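Local coordinates for protein precorrin-8x Methyl Mutase (Thermus thermophilus, PDB 1V9C) that probably catalyses the methyl-group migration that converts precorrin-8X in adenosylcobalamin biosynthesis, at residues T111-W121 and T138-Q149; P153-F163 and V178-G189. One frame throughout, in Å; residues are numbered along the deposited sequence.

Interaction 1. Residues T111-W121 and T138-Q149; sequences TRAEAAVAYAW and TFLLALVEAIRQ
The carbonyl oxygen of Ala113 lies at the edge of the Phe139 ring, close to the ring plane, with Ala113 O 3.6 Å from Phe139 CD1; within its own helix the same oxygen also receives a weak hydrogen bond from Val117 N. This contact joins two neighbouring outer helices of a doubly wound alpha/beta fold, 112-121 and 138-147, whose axes come within 8.6 Å and cross at -38°. No hydrogen bond links them, and small side chains let the backbones approach. Val117 is the central knob, set in a hole formed by Phe139, Ala142, Leu143 and Ala146. Its two methyls divide the work: CG1, anti to the backbone N (chi1 -174°), reaches Ala146 CB at 3.6 Å, while CG2 turns the other way, meeting Phe139 CE1 at 3.5 Å and also touching Ala142 CB. One turn earlier, Ala113 CB sits 3.3 Å from the hydroxyl OG1 of Thr138; Ala116, just before the knob, adds its CB, 3.7 Å from Phe139 CE1. Phe139 thus touches the other helix through Val117, Ala113 and Ala116 and also packs on Val131 and Val133 of strand 130-133. On the outer side, the bent chain of Glu114 folds back so that OE2 comes to 3.5 Å from Ala142 CB. Where the pair diverges, the indole of Trp121 bridges the wider gap: Ala146 O stands over one face, toward the rim of the ring, and the six-membered ring brings its CH2 atom to 3.3 Å from Gln149 CB.

Interaction 2. Residues P153-F163 and V178-G189; sequences PALVLGMPVGF and VPWIVTEGRKGG
Val156 pairs with Trp180, Leu157 with Ile181 and Gly158 with Val182, in two parallel strands only 3° apart in direction. The backbone bonds follow the parallel pattern: Val156 N donates to Pro179 O, Ile181 N to Val156 O, and Gly158 N to Ile181 O, the last at 2.8 Å and nearly collinear with the carbonyl. CA-H...O contacts from Trp180 and Leu157 reinforce the ladder. Past the strands, 184-185 swing out and the chains are bonded again through loops, where Gly189 N binds Met159 O at 2.8 Å and Gly162 N binds Arg186 O at 3.0 Å, while Thr183 OG1 donates to Lys187 O within 178-189.

On the face carrying Leu157 and Ile181, these two lie alongside each other, Leu157 CD2 3.6 Å from Ile181 CD1. Met159 CG stands anti to the carbonyl carbon (chi1 -52°); the extended chain crosses Thr183 at about a right angle, and only its CE reaches Ile181, 3.7 Å from CG2. Helix 190-205 covers this face; on the opposite one Val156 CG2 meets Val178 CG1.

At the far end the Arg186 guanidinium lies with one face over Phe163 CA, its plane 80° from the phenyl ring, and Arg186 NH1 approaches Phe163 CD1 at the ring edge (3.3 Å). Its NH2 forms a salt bridge to a bound sulfate, and Ala41 of the second subunit packs beside it. With helix 166-174, the strands form the beta-alpha-beta crossover of a doubly wound sheet.

Interaction 1 precedes interaction 2 along the chain, and their centres lie about 15 Å apart. Helix 137-147 connects them: it is the element before strand 155-158 in the chain and rests on the sheet face that carries Val156. There Leu140 CD1 meets Val156 CG1 at 4.0 Å, and near the other end of the helix Ile147 CD1 meets Val178 CG1 at 3.8 Å. Interaction 2 forms part of the central sheet, with strand 155-158 between 130-133 and 180-183, whereas interaction 1 adds helix 112-122 at the periphery. Helix 137-147 thus faces the strand pair on one side and helix 112-122 on another, within one alpha/beta fold, and interaction 2 extends to the subunit interface.

Interaction 1. Residues T111-W121 and T138-Q149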
# COMPACT_ATOMS: atom_id res chain seq x y z
N THR B 111 -19.15 15.30 0.60
CA THR B 111 -17.74 14.94 0.60
C THR B 111 -17.31 14.46 1.98
O THR B 111 -17.39 15.19 2.96
CB THR B 111 -16.86 16.15 0.23
OG1 THR B 111 -17.24 16.65 -1.05
CG2 THR B 111 -15.39 15.73 0.19
N ARG B 112 -16.85 13.21 2.03
CA ARG B 112 -16.38 12.63 3.28
C ARG B 112 -14.98 13.17 3.56
O ARG B 112 -14.44 13.01 4.66
CB ARG B 112 -16.34 11.10 3.16
CG ARG B 112 -16.43 10.38 4.48
CD ARG B 112 -16.11 8.90 4.36
NE ARG B 112 -16.95 8.22 3.38
CZ ARG B 112 -16.96 6.90 3.21
NH1 ARG B 112 -16.19 6.12 3.96
NH2 ARG B 112 -17.74 6.36 2.29
N ALA B 113 -14.40 13.82 2.55
CA ALA B 113 -13.07 14.39 2.66
C ALA B 113 -13.16 15.75 3.34
O ALA B 113 -12.21 16.20 3.98
CB ALA B 113 -12.44 14.54 1.28
N GLU B 114 -14.32 16.39 3.19
CA GLU B 114 -14.55 17.69 3.79
C GLU B 114 -14.83 17.48 5.27
O GLU B 114 -14.29 18.18 6.13
CB GLU B 114 -15.74 18.38 3.12
CG GLU B 114 -15.45 18.89 1.71
CD GLU B 114 -14.45 20.04 1.70
OE1 GLU B 114 -14.09 20.51 0.60
OE2 GLU B 114 -14.02 20.48 2.79
N ALA B 115 -15.69 16.51 5.57
CA ALA B 115 -16.03 16.20 6.94
C ALA B 115 -14.75 15.89 7.69
O ALA B 115 -14.57 16.34 8.82
CB ALA B 115 -16.97 14.99 6.98
N ALA B 116 -13.86 15.13 7.05
CA ALA B 116 -12.59 14.74 7.66
C ALA B 116 -11.77 15.93 8.13
O ALA B 116 -11.38 16.00 9.30
CB ALA B 116 -11.79 13.90 6.68
N VAL B 117 -11.49 16.87 7.23
CA VAL B 117 -10.71 18.05 7.60
C VAL B 117 -11.47 18.89 8.63
O VAL B 117 -10.96 19.18 9.71
CB VAL B 117 -10.43 18.95 6.37
CG1 VAL B 117 -9.51 20.08 6.77
CG2 VAL B 117 -9.83 18.13 5.25
N ALA B 118 -12.70 19.27 8.28
CA ALA B 118 -13.55 20.06 9.16
C ALA B 118 -13.53 19.44 10.55
O ALA B 118 -13.34 20.13 11.55
CB ALA B 118 -14.97 20.11 8.62
N TYR B 119 -13.74 18.13 10.60
CA TYR B 119 -13.72 17.43 11.87
C TYR B 119 -12.36 17.61 12.55
O TYR B 119 -12.29 18.07 13.69
CB TYR B 119 -13.97 15.94 11.67
CG TYR B 119 -13.80 15.14 12.94
CD1 TYR B 119 -14.83 15.04 13.86
CD2 TYR B 119 -12.58 14.53 13.25
CE1 TYR B 119 -14.66 14.36 15.07
CE2 TYR B 119 -12.39 13.85 14.45
CZ TYR B 119 -13.44 13.78 15.36
OH TYR B 119 -13.27 13.12 16.55
N ALA B 120 -11.30 17.25 11.82
CA ALA B 120 -9.93 17.35 12.32
C ALA B 120 -9.63 18.74 12.82
O ALA B 120 -9.07 18.92 13.90
CB ALA B 120 -8.95 16.97 11.23
N TRP B 121 -9.97 19.74 12.02
CA TRP B 121 -9.72 21.12 12.41
C TRP B 121 -10.48 21.45 13.69
O TRP B 121 -9.87 21.75 14.72
CB TRP B 121 -10.15 22.08 11.30
CG TRP B 121 -9.60 23.46 11.48
CD1 TRP B 121 -8.64 23.86 12.38
CD2 TRP B 121 -9.91 24.61 10.69
NE1 TRP B 121 -8.34 25.19 12.20
CE2 TRP B 121 -9.11 25.68 11.17
CE3 TRP B 121 -10.79 24.85 9.63
CZ2 TRP B 121 -9.16 26.96 10.61
CZ3 TRP B 121 -10.84 26.13 9.08
CH2 TRP B 121 -10.03 27.17 9.57
N THR B 138 -9.12 15.01 -3.17
CA THR B 138 -10.07 16.02 -2.71
C THR B 138 -9.81 16.31 -1.23
O THR B 138 -10.15 17.38 -0.72
CB THR B 138 -11.54 15.57 -2.89
OG1 THR B 138 -11.83 14.50 -1.99
CG2 THR B 138 -11.78 15.09 -4.31
N PHE B 139 -9.19 15.36 -0.55
CA PHE B 139 -8.88 15.56 0.85
C PHE B 139 -7.73 16.57 0.95
O PHE B 139 -7.75 17.48 1.77
CB PHE B 139 -8.46 14.24 1.51
CG PHE B 139 -8.00 14.40 2.93
CD1 PHE B 139 -8.90 14.72 3.94
CD2 PHE B 139 -6.66 14.24 3.26
CE1 PHE B 139 -8.48 14.88 5.26
CE2 PHE B 139 -6.22 14.41 4.58
CZ PHE B 139 -7.13 14.73 5.58
N LEU B 140 -6.73 16.40 0.08
CA LEU B 140 -5.57 17.29 0.07
C LEU B 140 -5.96 18.71 -0.35
O LEU B 140 -5.32 19.68 0.05
CB LEU B 140 -4.51 16.73 -0.89
CG LEU B 140 -3.18 17.48 -0.91
CD1 LEU B 140 -2.60 17.53 0.50
CD2 LEU B 140 -2.23 16.78 -1.86
N LEU B 141 -7.00 18.82 -1.17
CA LEU B 141 -7.48 20.11 -1.61
C LEU B 141 -8.23 20.79 -0.47
O LEU B 141 -8.05 21.97 -0.22
CB LEU B 141 -8.41 19.95 -2.81
CG LEU B 141 -7.69 19.76 -4.14
CD1 LEU B 141 -8.71 19.56 -5.23
CD2 LEU B 141 -6.81 20.97 -4.42
N ALA B 142 -9.09 20.04 0.21
CA ALA B 142 -9.84 20.59 1.34
C ALA B 142 -8.81 21.07 2.36
O ALA B 142 -8.84 22.22 2.78
CB ALA B 142 -10.73 19.52 1.96
N LEU B 143 -7.88 20.19 2.72
CA LEU B 143 -6.83 20.52 3.67
C LEU B 143 -6.04 21.75 3.26
O LEU B 143 -5.70 22.58 4.09
CB LEU B 143 -5.86 19.34 3.84
CG LEU B 143 -4.61 19.58 4.71
CD1 LEU B 143 -5.04 20.02 6.12
CD2 LEU B 143 -3.75 18.32 4.77
N VAL B 144 -5.73 21.88 1.97
CA VAL B 144 -4.96 23.03 1.52
C VAL B 144 -5.73 24.33 1.67
O VAL B 144 -5.15 25.38 1.93
CB VAL B 144 -4.52 22.86 0.05
CG1 VAL B 144 -3.98 24.18 -0.49
CG2 VAL B 144 -3.45 21.79 -0.04
N GLU B 145 -7.05 24.25 1.50
CA GLU B 145 -7.91 25.40 1.64
C GLU B 145 -7.99 25.70 3.13
O GLU B 145 -7.96 26.86 3.55
CB GLU B 145 -9.29 25.10 1.07
CG GLU B 145 -9.23 24.63 -0.38
CD GLU B 145 -10.59 24.44 -1.03
OE1 GLU B 145 -10.63 23.99 -2.20
OE2 GLU B 145 -11.61 24.73 -0.37
N ALA B 146 -8.05 24.64 3.94
CA ALA B 146 -8.12 24.77 5.38
C ALA B 146 -6.84 25.38 5.94
O ALA B 146 -6.84 25.96 7.02
CB ALA B 146 -8.37 23.41 6.02
N ILE B 147 -5.75 25.23 5.19
CA ILE B 147 -4.46 25.77 5.60
C ILE B 147 -4.45 27.28 5.38
O ILE B 147 -3.79 28.02 6.11
CB ILE B 147 -3.29 25.11 4.80
CG1 ILE B 147 -3.03 23.69 5.33
CG2 ILE B 147 -2.02 25.95 4.89
CD1 ILE B 147 -1.90 22.96 4.63
N ARG B 148 -5.19 27.74 4.37
CA ARG B 148 -5.27 29.16 4.06
C ARG B 148 -6.16 29.89 5.06
O ARG B 148 -6.23 31.11 5.06
CB ARG B 148 -5.81 29.38 2.64
CG ARG B 148 -4.90 28.89 1.51
CD ARG B 148 -3.55 29.60 1.49
NE ARG B 148 -2.86 29.35 0.24
CZ ARG B 148 -1.62 29.75 -0.04
NH1 ARG B 148 -0.91 30.43 0.86
NH2 ARG B 148 -1.08 29.49 -1.23
N GLN B 149 -6.82 29.12 5.92
CA GLN B 149 -7.70 29.68 6.94
C GLN B 149 -7.08 29.64 8.34
O GLN B 149 -7.74 29.96 9.32
CB GLN B 149 -9.03 28.93 6.97
CG GLN B 149 -9.85 29.08 5.70
CD GLN B 149 -10.03 30.52 5.29
OE1 GLN B 149 -10.43 31.36 6.09
NE2 GLN B 149 -9.73 30.82 4.03

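Interaction 2. Residues P153-F163 and V178-G189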
# COMPACT_ATOMS: atom_id res chain seq x y z
N PRO B 153 -0.38 22.38 10.03
CA PRO B 153 0.12 21.02 10.29
C PRO B 153 1.64 21.10 10.31
O PRO B 153 2.23 21.90 9.59
CB PRO B 153 -0.38 20.23 9.08
CG PRO B 153 -1.57 21.01 8.60
CD PRO B 153 -1.11 22.44 8.76
N ALA B 154 2.29 20.28 11.14
CA ALA B 154 3.74 20.31 11.20
C ALA B 154 4.32 19.94 9.85
O ALA B 154 5.30 20.54 9.41
CB ALA B 154 4.25 19.36 12.28
N LEU B 155 3.73 18.94 9.18
CA LEU B 155 4.20 18.49 7.87
C LEU B 155 3.12 17.77 7.08
O LEU B 155 2.30 17.07 7.66
CB LEU B 155 5.41 17.56 8.03
CG LEU B 155 5.85 16.76 6.79
CD1 LEU B 155 6.40 17.69 5.69
CD2 LEU B 155 6.92 15.77 7.23
N VAL B 156 3.15 17.92 5.77
CA VAL B 156 2.16 17.28 4.92
C VAL B 156 2.79 16.45 3.80
O VAL B 156 3.55 16.96 2.98
CB VAL B 156 1.21 18.32 4.26
CG1 VAL B 156 0.21 17.62 3.34
CG2 VAL B 156 0.47 19.09 5.33
N LEU B 157 2.47 15.16 3.79
CA LEU B 157 2.98 14.25 2.77
C LEU B 157 1.89 14.14 1.69
O LEU B 157 0.87 13.46 1.88
CB LEU B 157 3.27 12.88 3.39
CG LEU B 157 4.26 12.84 4.56
CD1 LEU B 157 4.40 11.41 5.06
CD2 LEU B 157 5.61 13.38 4.12
N GLY B 158 2.09 14.83 0.58
CA GLY B 158 1.11 14.81 -0.48
C GLY B 158 1.46 13.79 -1.54
O GLY B 158 2.14 14.12 -2.52
N MET B 159 1.01 12.56 -1.34
CA MET B 159 1.29 11.47 -2.26
C MET B 159 0.06 10.70 -2.75
O MET B 159 0.04 9.47 -2.72
CB MET B 159 2.29 10.52 -1.62
CG MET B 159 3.53 11.23 -1.09
SD MET B 159 4.63 10.16 -0.08
CE MET B 159 5.82 11.32 0.44
N PRO B 160 -1.00 11.41 -3.17
CA PRO B 160 -2.18 10.69 -3.66
C PRO B 160 -1.78 10.05 -5.01
O PRO B 160 -0.89 10.56 -5.70
CB PRO B 160 -3.22 11.80 -3.89
CG PRO B 160 -2.69 12.98 -3.15
CD PRO B 160 -1.20 12.87 -3.26
N VAL B 161 -2.41 8.95 -5.38
CA VAL B 161 -2.09 8.29 -6.64
C VAL B 161 -3.39 8.35 -7.43
O VAL B 161 -4.46 8.37 -6.84
CB VAL B 161 -1.64 6.81 -6.41
CG1 VAL B 161 -2.69 6.09 -5.61
CG2 VAL B 161 -1.38 6.08 -7.76
N GLY B 162 -3.31 8.43 -8.75
CA GLY B 162 -4.55 8.48 -9.51
C GLY B 162 -4.58 9.37 -10.74
O GLY B 162 -3.58 10.00 -11.11
N PHE B 163 -5.76 9.45 -11.35
CA PHE B 163 -5.97 10.20 -12.57
C PHE B 163 -7.02 11.32 -12.47
O PHE B 163 -7.31 12.01 -13.44
CB PHE B 163 -6.36 9.22 -13.68
CG PHE B 163 -5.36 8.12 -13.90
CD1 PHE B 163 -4.42 8.21 -14.92
CD2 PHE B 163 -5.34 7.01 -13.06
CE1 PHE B 163 -3.48 7.21 -15.12
CE2 PHE B 163 -4.40 5.99 -13.24
CZ PHE B 163 -3.46 6.10 -14.28
N VAL B 178 3.30 25.56 4.26
CA VAL B 178 3.52 24.49 5.23
C VAL B 178 4.58 23.57 4.63
O VAL B 178 4.66 23.40 3.41
CB VAL B 178 2.22 23.69 5.49
CG1 VAL B 178 1.87 22.84 4.28
CG2 VAL B 178 2.36 22.82 6.71
N PRO B 179 5.43 22.97 5.47
CA PRO B 179 6.43 22.10 4.85
C PRO B 179 5.76 20.87 4.24
O PRO B 179 4.71 20.43 4.69
CB PRO B 179 7.37 21.78 6.00
CG PRO B 179 6.49 21.83 7.19
CD PRO B 179 5.59 23.01 6.93
N TRP B 180 6.35 20.32 3.19
CA TRP B 180 5.75 19.16 2.57
C TRP B 180 6.73 18.30 1.81
O TRP B 180 7.88 18.69 1.58
CB TRP B 180 4.64 19.61 1.62
CG TRP B 180 5.10 20.73 0.73
CD1 TRP B 180 4.84 22.07 0.89
CD2 TRP B 180 5.92 20.63 -0.44
NE1 TRP B 180 5.45 22.80 -0.10
CE2 TRP B 180 6.12 21.94 -0.93
CE3 TRP B 180 6.51 19.55 -1.11
CZ2 TRP B 180 6.89 22.21 -2.07
CZ3 TRP B 180 7.28 19.82 -2.25
CH2 TRP B 180 7.46 21.14 -2.71
N ILE B 181 6.25 17.12 1.42
CA ILE B 181 7.00 16.15 0.63
C ILE B 181 5.96 15.63 -0.33
O ILE B 181 4.87 15.20 0.08
CB ILE B 181 7.54 14.99 1.44
CG1 ILE B 181 8.40 15.49 2.60
CG2 ILE B 181 8.34 14.07 0.52
CD1 ILE B 181 9.02 14.39 3.40
N VAL B 182 6.30 15.66 -1.61
CA VAL B 182 5.39 15.27 -2.66
C VAL B 182 6.00 14.30 -3.67
O VAL B 182 7.21 14.31 -3.89
CB VAL B 182 4.89 16.55 -3.41
CG1 VAL B 182 4.34 16.20 -4.76
CG2 VAL B 182 3.81 17.24 -2.59
N THR B 183 5.16 13.46 -4.26
CA THR B 183 5.60 12.55 -5.32
C THR B 183 4.95 13.17 -6.56
O THR B 183 3.74 13.07 -6.76
CB THR B 183 5.09 11.08 -5.14
OG1 THR B 183 3.67 11.07 -4.96
CG2 THR B 183 5.76 10.43 -3.94
N GLU B 184 5.76 13.84 -7.35
CA GLU B 184 5.31 14.51 -8.57
C GLU B 184 4.60 13.56 -9.52
O GLU B 184 4.99 12.41 -9.66
CB GLU B 184 6.52 15.12 -9.29
CG GLU B 184 7.42 16.00 -8.41
CD GLU B 184 7.21 17.48 -8.64
OE1 GLU B 184 6.15 18.02 -8.23
OE2 GLU B 184 8.10 18.11 -9.25
N GLY B 185 3.53 14.05 -10.15
CA GLY B 185 2.81 13.23 -11.11
C GLY B 185 1.60 12.49 -10.59
O GLY B 185 0.98 12.92 -9.61
N ARG B 186 1.27 11.39 -11.25
CA ARG B 186 0.11 10.58 -10.88
C ARG B 186 0.47 9.47 -9.89
O ARG B 186 -0.43 8.87 -9.29
CB ARG B 186 -0.54 9.96 -12.11
CG ARG B 186 -0.65 10.92 -13.26
CD ARG B 186 -1.92 10.75 -14.04
NE ARG B 186 -2.72 11.97 -13.93
CZ ARG B 186 -3.77 12.25 -14.69
NH1 ARG B 186 -4.17 11.39 -15.62
NH2 ARG B 186 -4.42 13.39 -14.52
N LYS B 187 1.76 9.22 -9.71
CA LYS B 187 2.21 8.17 -8.81
C LYS B 187 2.22 8.59 -7.36
O LYS B 187 2.38 9.77 -7.04
CB LYS B 187 3.62 7.70 -9.18
CG LYS B 187 3.67 6.90 -10.44
CD LYS B 187 5.01 6.24 -10.62
CE LYS B 187 4.94 5.28 -11.79
NZ LYS B 187 6.15 4.44 -11.86
N GLY B 188 2.05 7.60 -6.49
CA GLY B 188 2.04 7.83 -5.05
C GLY B 188 1.33 6.64 -4.44
O GLY B 188 1.41 5.55 -5.00
N GLY B 189 0.64 6.84 -3.32
CA GLY B 189 -0.09 5.73 -2.72
C GLY B 189 0.26 5.47 -1.27
O GLY B 189 1.27 5.94 -0.77